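Local coordinates for protein design construct XXA_GVDQ (Synthetic construct, PDB 6NZ1) that assembles as a largely helical homotrimer, designed computationally among closely related sequences that adopt two divergent folds, at residues B[35-38]-B[39-43]; B[2-5]-B[6-10]. One frame throughout, in Å; residues are numbered along the deposited sequence.

Overall arrangement
Both contacts are local, one within helix 29-73 and the other where the chain enters helix 6-25, and their centres lie about 14 Å apart. Contact 1 is the more buried: along a regular helical backbone, I39 and N43 meet their copies in the other subunits, while A38 and N42 face helix 6-25, with one charged pair on the outside. Contact 2 is only partly buried and depends on a carboxylate that collects backbone N-H groups ahead of a helix. The two meet where N42 ND2 comes 3.6 Å from L9 O, and S12 of helix 6-25 joins them further, since its OG is hydrogen-bonded to N42 ND2 and to D8 O and L9 O. Both contacts also touch the third subunit.

Contact 1 of 2, residues B[35-38]-B[39-43]; sequences AIRA and IVENN
I39, V40, E41 and N42 each give their backbone N-H to the carbonyl four residues earlier, from I39 N to A35 O at 2.8 Å up to E41 N to R37 O at 3.1 Å, as in a regular alpha helix. Three side chains lean back over the same carbonyls. With its first torsion at -78°, I39 places CG1 beside its own N and 3.4 Å from A35 O; V40 CG2 likewise comes within 3.3 Å of I36 O, and E41 CG within 3.2 Å of R37 O. Aliphatic carbon thus lines the carbonyl oxygens that the N-H groups already engage. On the exposed side, R37 NE and E41 OE1 make a long salt bridge of 3.8 Å. The carboxylate oxygen lies well off the guanidinium plane, the two planes are 72° apart, and no N-H points at it, which leaves a purely electrostatic attraction; the stronger partner of R37 is E24 of the second subunit, reached through NH1. N42 rests its CB 3.6 Å from A38 O, but CG is anti to the backbone N (-176°) and carries the amide away, its ND2 to S12 OG of helix 6-25, its OD1 weakly to N43 ND2 of the third subunit. That helix also covers A35, A38 and I39 with L16 and I19. I39 meets I39 of both other subunits, and N43 is hydrogen-bonded to their N43 residues, giving a hydrophobic layer followed by a buried polar one, perhaps comparable to the hydrogen-bonded layers of designed coiled-coil bundles.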
ATOM      1  N   ALA B  35      20.774  -8.475 -12.026  1.00 27.73           N
ATOM      2  CA  ALA B  35      19.729  -7.468 -11.949  1.00 23.87           C
ATOM      3  C   ALA B  35      18.372  -8.116 -11.731  1.00 23.03           C
ATOM      4  O   ALA B  35      17.557  -7.624 -10.947  1.00 22.91           O
ATOM      5  CB  ALA B  35      19.725  -6.616 -13.212  1.00 20.28           C
ATOM      6  N   ILE B  36      18.106  -9.223 -12.413  1.00 24.06           N
ATOM      7  CA  ILE B  36      16.821  -9.878 -12.232  1.00 25.36           C
ATOM      8  C   ILE B  36      16.706 -10.424 -10.821  1.00 26.43           C
ATOM      9  O   ILE B  36      15.668 -10.274 -10.170  1.00 24.61           O
ATOM     10  CB  ILE B  36      16.641 -10.963 -13.302  1.00 25.63           C
ATOM     11  CG1 ILE B  36      16.621 -10.263 -14.658  1.00 25.79           C
ATOM     12  CG2 ILE B  36      15.388 -11.745 -13.052  1.00 21.73           C
ATOM     13  CD1 ILE B  36      16.133 -11.076 -15.791  1.00 27.57           C
ATOM     14  N   ARG B  37      17.765 -11.060 -10.323  1.00 28.64           N
ATOM     15  CA  ARG B  37      17.790 -11.498  -8.933  1.00 32.93           C
ATOM     16  C   ARG B  37      17.416 -10.353  -8.006  1.00 34.15           C
ATOM     17  O   ARG B  37      16.582 -10.502  -7.109  1.00 31.60           O
ATOM     18  CB  ARG B  37      19.182 -12.032  -8.596  1.00 37.30           C
ATOM     19  CG  ARG B  37      19.411 -12.409  -7.137  1.00 38.57           C
ATOM     20  CD  ARG B  37      19.201 -13.910  -6.912  1.00 39.26           C
ATOM     21  NE  ARG B  37      19.524 -14.315  -5.549  1.00 39.65           N
ATOM     22  CZ  ARG B  37      19.304 -15.529  -5.050  1.00 40.56           C
ATOM     23  NH1 ARG B  37      18.743 -16.473  -5.799  1.00 38.32           N
ATOM     24  NH2 ARG B  37      19.629 -15.795  -3.789  1.00 41.03           N
ATOM     25  N   ALA B  38      18.030  -9.194  -8.219  1.00 31.96           N
ATOM     26  CA  ALA B  38      17.754  -8.039  -7.382  1.00 29.27           C
ATOM     27  C   ALA B  38      16.313  -7.585  -7.532  1.00 26.47           C
ATOM     28  O   ALA B  38      15.667  -7.202  -6.554  1.00 28.05           O
ATOM     29  CB  ALA B  38      18.708  -6.911  -7.749  1.00 26.48           C
ATOM     30  N   ILE B  39      15.798  -7.589  -8.750  1.00 26.26           N
ATOM     31  CA  ILE B  39      14.427  -7.163  -8.936  1.00 23.16           C
ATOM     32  C   ILE B  39      13.496  -8.034  -8.122  1.00 23.30           C
ATOM     33  O   ILE B  39      12.548  -7.542  -7.501  1.00 24.19           O
ATOM     34  CB  ILE B  39      14.065  -7.186 -10.421  1.00 23.59           C
ATOM     35  CG1 ILE B  39      14.651  -5.947 -11.082  1.00 24.06           C
ATOM     36  CG2 ILE B  39      12.578  -7.243 -10.562  1.00 22.97           C
ATOM     37  CD1 ILE B  39      14.673  -6.006 -12.596  1.00 25.58           C
ATOM     38  N   VAL B  40      13.755  -9.338  -8.099  1.00 20.54           N
ATOM     39  CA  VAL B  40      12.899 -10.256  -7.362  1.00 23.89           C
ATOM     40  C   VAL B  40      12.967  -9.968  -5.867  1.00 30.50           C
ATOM     41  O   VAL B  40      11.960 -10.072  -5.150  1.00 26.65           O
ATOM     42  CB  VAL B  40      13.297 -11.706  -7.684  1.00 22.02           C
ATOM     43  CG1 VAL B  40      12.570 -12.677  -6.773  1.00 19.73           C
ATOM     44  CG2 VAL B  40      13.042 -12.021  -9.178  1.00 19.16           C
ATOM     45  N   GLU B  41      14.146  -9.614  -5.368  1.00 34.34           N
ATOM     46  CA  GLU B  41      14.234  -9.252  -3.965  1.00 33.58           C
ATOM     47  C   GLU B  41      13.439  -7.986  -3.689  1.00 31.27           C
ATOM     48  O   GLU B  41      12.740  -7.899  -2.680  1.00 32.26           O
ATOM     49  CB  GLU B  41      15.687  -9.049  -3.547  1.00 36.68           C
ATOM     50  CG  GLU B  41      16.676 -10.142  -3.931  1.00 39.36           C
ATOM     51  CD  GLU B  41      16.383 -11.524  -3.344  1.00 41.30           C
ATOM     52  OE1 GLU B  41      17.371 -12.286  -3.134  1.00 40.44           O
ATOM     53  OE2 GLU B  41      15.191 -11.855  -3.123  1.00 40.78           O
ATOM     54  N   ASN B  42      13.561  -6.981  -4.559  1.00 31.24           N
ATOM     55  CA  ASN B  42      12.819  -5.739  -4.373  1.00 29.76           C
ATOM     56  C   ASN B  42      11.318  -5.991  -4.448  1.00 29.49           C
ATOM     57  O   ASN B  42      10.546  -5.481  -3.630  1.00 30.48           O
ATOM     58  CB  ASN B  42      13.260  -4.721  -5.427  1.00 25.00           C
ATOM     59  CG  ASN B  42      12.621  -3.374  -5.252  1.00 22.19           C
ATOM     60  OD1 ASN B  42      11.930  -2.890  -6.135  1.00 23.33           O
ATOM     61  ND2 ASN B  42      12.877  -2.741  -4.138  1.00 29.17           N
ATOM     62  N   ASN B  43      10.886  -6.805  -5.401  1.00 25.62           N
ATOM     63  CA  ASN B  43       9.468  -7.072  -5.526  1.00 24.50           C
ATOM     64  C   ASN B  43       8.946  -7.858  -4.332  1.00 23.41           C
ATOM     65  O   ASN B  43       7.824  -7.626  -3.874  1.00 24.10           O
ATOM     66  CB  ASN B  43       9.211  -7.812  -6.827  1.00 25.84           C
ATOM     67  CG  ASN B  43       9.219  -6.887  -8.018  1.00 26.59           C
ATOM     68  OD1 ASN B  43       9.939  -5.896  -8.035  1.00 26.37           O
ATOM     69  ND2 ASN B  43       8.405  -7.197  -9.015  1.00 27.46           N
TER

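Contact 2 of 2, residues B[2-5]-B[6-10]; sequences SHMG and TEDLK
D8, in the first turn of helix 6-25, turns its carboxylate back on the loop and takes the backbone N-H of M4 on OD2 in a nearly straight bond. The modelled 2.5 Å between M4 N and D8 OD2 is unusually short for N-H...O, so its exact length is doubtful and says nothing of strength. The oxygen is met on its syn side, with the donor moderately out of the carboxylate plane. The first torsion of -53° sets CG beside D8's own N, which brings OD2 to M4 N and G5 N. The bond from G5 N is weak, at 3.4 Å from D8 OD2, while the backbone returns the link through D8 N to G5 O at 3.1 Å, the donor standing above the carbonyl plane. M4 crosses D8 at about a right angle: its last torsion, -52°, folds the chain so that CE lies 3.5 Å from both D8 OD1 and OD2. H3 approaches obliquely, ND1 3.7 Å from D8 OD2 with ring and carboxylate planes 77° apart, and G5 N sits over one ring face, 3.5 Å above its plane. At the ring edge, CE1 meets L9 CD2 at 4.2 Å. The ring nitrogens bond elsewhere, ND1 to Q45 and NE2 to E96 of the third subunit. G5 adopts backbone angles at which a side chain would collide with T6 N and the preceding carbonyl. Replacing D8 with an alanine would probably leave M4 N and G5 N without their shared acceptor and the loop less firmly held to the helix. The weak bond to G5 N, with D8 N to G5 O, resembles the return half of a capping box; G5 lacks the side chain for the reciprocal half, and the M4 N bond lies outside that motif.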
ATOM      1  N   SER B   2      12.709 -11.313   7.009  1.00 33.12           N
ATOM      2  CA  SER B   2      11.855 -10.394   7.817  1.00 27.43           C
ATOM      3  C   SER B   2      11.782  -9.017   7.173  1.00 30.91           C
ATOM      4  O   SER B   2      12.779  -8.309   7.061  1.00 31.94           O
ATOM      5  CB  SER B   2      12.382 -10.272   9.248  1.00 23.03           C
ATOM      6  OG  SER B   2      12.097 -11.439   9.998  1.00 22.24           O
ATOM      7  N   HIS B   3      10.586  -8.658   6.729  1.00 28.03           N
ATOM      8  CA  HIS B   3      10.311  -7.305   6.289  1.00 25.41           C
ATOM      9  C   HIS B   3      10.164  -6.423   7.518  1.00 27.97           C
ATOM     10  O   HIS B   3       9.417  -6.757   8.440  1.00 31.49           O
ATOM     11  CB  HIS B   3       9.042  -7.292   5.442  1.00 24.91           C
ATOM     12  CG  HIS B   3       8.554  -5.925   5.110  1.00 21.49           C
ATOM     13  ND1 HIS B   3       9.109  -5.165   4.107  1.00 20.69           N
ATOM     14  CD2 HIS B   3       7.567  -5.175   5.650  1.00 21.41           C
ATOM     15  CE1 HIS B   3       8.487  -4.003   4.040  1.00 21.98           C
ATOM     16  NE2 HIS B   3       7.544  -3.985   4.965  1.00 21.19           N
ATOM     17  N   MET B   4      10.900  -5.316   7.552  1.00 28.53           N
ATOM     18  CA  MET B   4      10.879  -4.439   8.712  1.00 27.21           C
ATOM     19  C   MET B   4      10.161  -3.115   8.477  1.00 25.85           C
ATOM     20  O   MET B   4       9.783  -2.468   9.456  1.00 26.49           O
ATOM     21  CB  MET B   4      12.312  -4.156   9.175  1.00 26.81           C
ATOM     22  CG  MET B   4      12.973  -5.316   9.872  1.00 26.45           C
ATOM     23  SD  MET B   4      14.760  -5.355   9.692  1.00 27.47           S
ATOM     24  CE  MET B   4      15.003  -5.222   7.933  1.00 27.57           C
ATOM     25  N   GLY B   5       9.953  -2.707   7.236  1.00 26.74           N
ATOM     26  CA  GLY B   5       9.396  -1.397   6.951  1.00 25.11           C
ATOM     27  C   GLY B   5       9.773  -0.952   5.558  1.00 24.51           C
ATOM     28  O   GLY B   5      10.448  -1.660   4.810  1.00 24.52           O
ATOM     29  N   THR B   6       9.316   0.249   5.211  1.00 20.53           N
ATOM     30  CA  THR B   6       9.550   0.727   3.856  1.00 23.14           C
ATOM     31  C   THR B   6      11.000   1.121   3.604  1.00 21.20           C
ATOM     32  O   THR B   6      11.358   1.380   2.453  1.00 19.38           O
ATOM     33  CB  THR B   6       8.640   1.916   3.546  1.00 25.71           C
ATOM     34  OG1 THR B   6       9.006   3.025   4.375  1.00 27.68           O
ATOM     35  CG2 THR B   6       7.175   1.554   3.772  1.00 25.18           C
ATOM     36  N   GLU B   7      11.835   1.208   4.639  1.00 23.58           N
ATOM     37  CA  GLU B   7      13.253   1.444   4.402  1.00 22.45           C
ATOM     38  C   GLU B   7      13.895   0.239   3.739  1.00 24.18           C
ATOM     39  O   GLU B   7      14.889   0.389   3.022  1.00 24.40           O
ATOM     40  CB  GLU B   7      13.966   1.753   5.712  1.00 25.38           C
ATOM     41  CG  GLU B   7      13.752   3.164   6.207  1.00 25.65           C
ATOM     42  CD  GLU B   7      13.894   3.287   7.718  1.00 29.92           C
ATOM     43  OE1 GLU B   7      14.769   2.600   8.289  1.00 28.61           O
ATOM     44  OE2 GLU B   7      13.140   4.079   8.333  1.00 28.23           O
ATOM     45  N   ASP B   8      13.351  -0.960   3.985  1.00 24.78           N
ATOM     46  CA  ASP B   8      13.777  -2.141   3.241  1.00 20.79           C
ATOM     47  C   ASP B   8      13.603  -1.904   1.754  1.00 23.81           C
ATOM     48  O   ASP B   8      14.452  -2.287   0.943  1.00 23.77           O
ATOM     49  CB  ASP B   8      12.971  -3.363   3.680  1.00 20.72           C
ATOM     50  CG  ASP B   8      13.009  -3.580   5.180  1.00 24.58           C
ATOM     51  OD1 ASP B   8      13.665  -2.787   5.870  1.00 27.89           O
ATOM     52  OD2 ASP B   8      12.380  -4.525   5.686  1.00 23.41           O
ATOM     53  N   LEU B   9      12.516  -1.233   1.384  1.00 22.89           N
ATOM     54  CA  LEU B   9      12.256  -0.969  -0.019  1.00 23.65           C
ATOM     55  C   LEU B   9      13.255   0.023  -0.590  1.00 23.56           C
ATOM     56  O   LEU B   9      13.707  -0.138  -1.727  1.00 26.55           O
ATOM     57  CB  LEU B   9      10.838  -0.436  -0.188  1.00 19.91           C
ATOM     58  CG  LEU B   9       9.604  -1.199   0.269  1.00 19.28           C
ATOM     59  CD1 LEU B   9       8.411  -0.817  -0.627  1.00 19.27           C
ATOM     60  CD2 LEU B   9       9.794  -2.626   0.259  1.00 19.55           C
ATOM     61  N   LYS B  10      13.594   1.065   0.166  1.00 20.54           N
ATOM     62  CA  LYS B  10      14.548   2.047  -0.333  1.00 23.20           C
ATOM     63  C   LYS B  10      15.931   1.445  -0.464  1.00 24.82           C
ATOM     64  O   LYS B  10      16.667   1.767  -1.399  1.00 25.99           O
ATOM     65  CB  LYS B  10      14.600   3.261   0.586  1.00 24.30           C
ATOM     66  CG  LYS B  10      15.342   4.443  -0.003  1.00 24.18           C
TER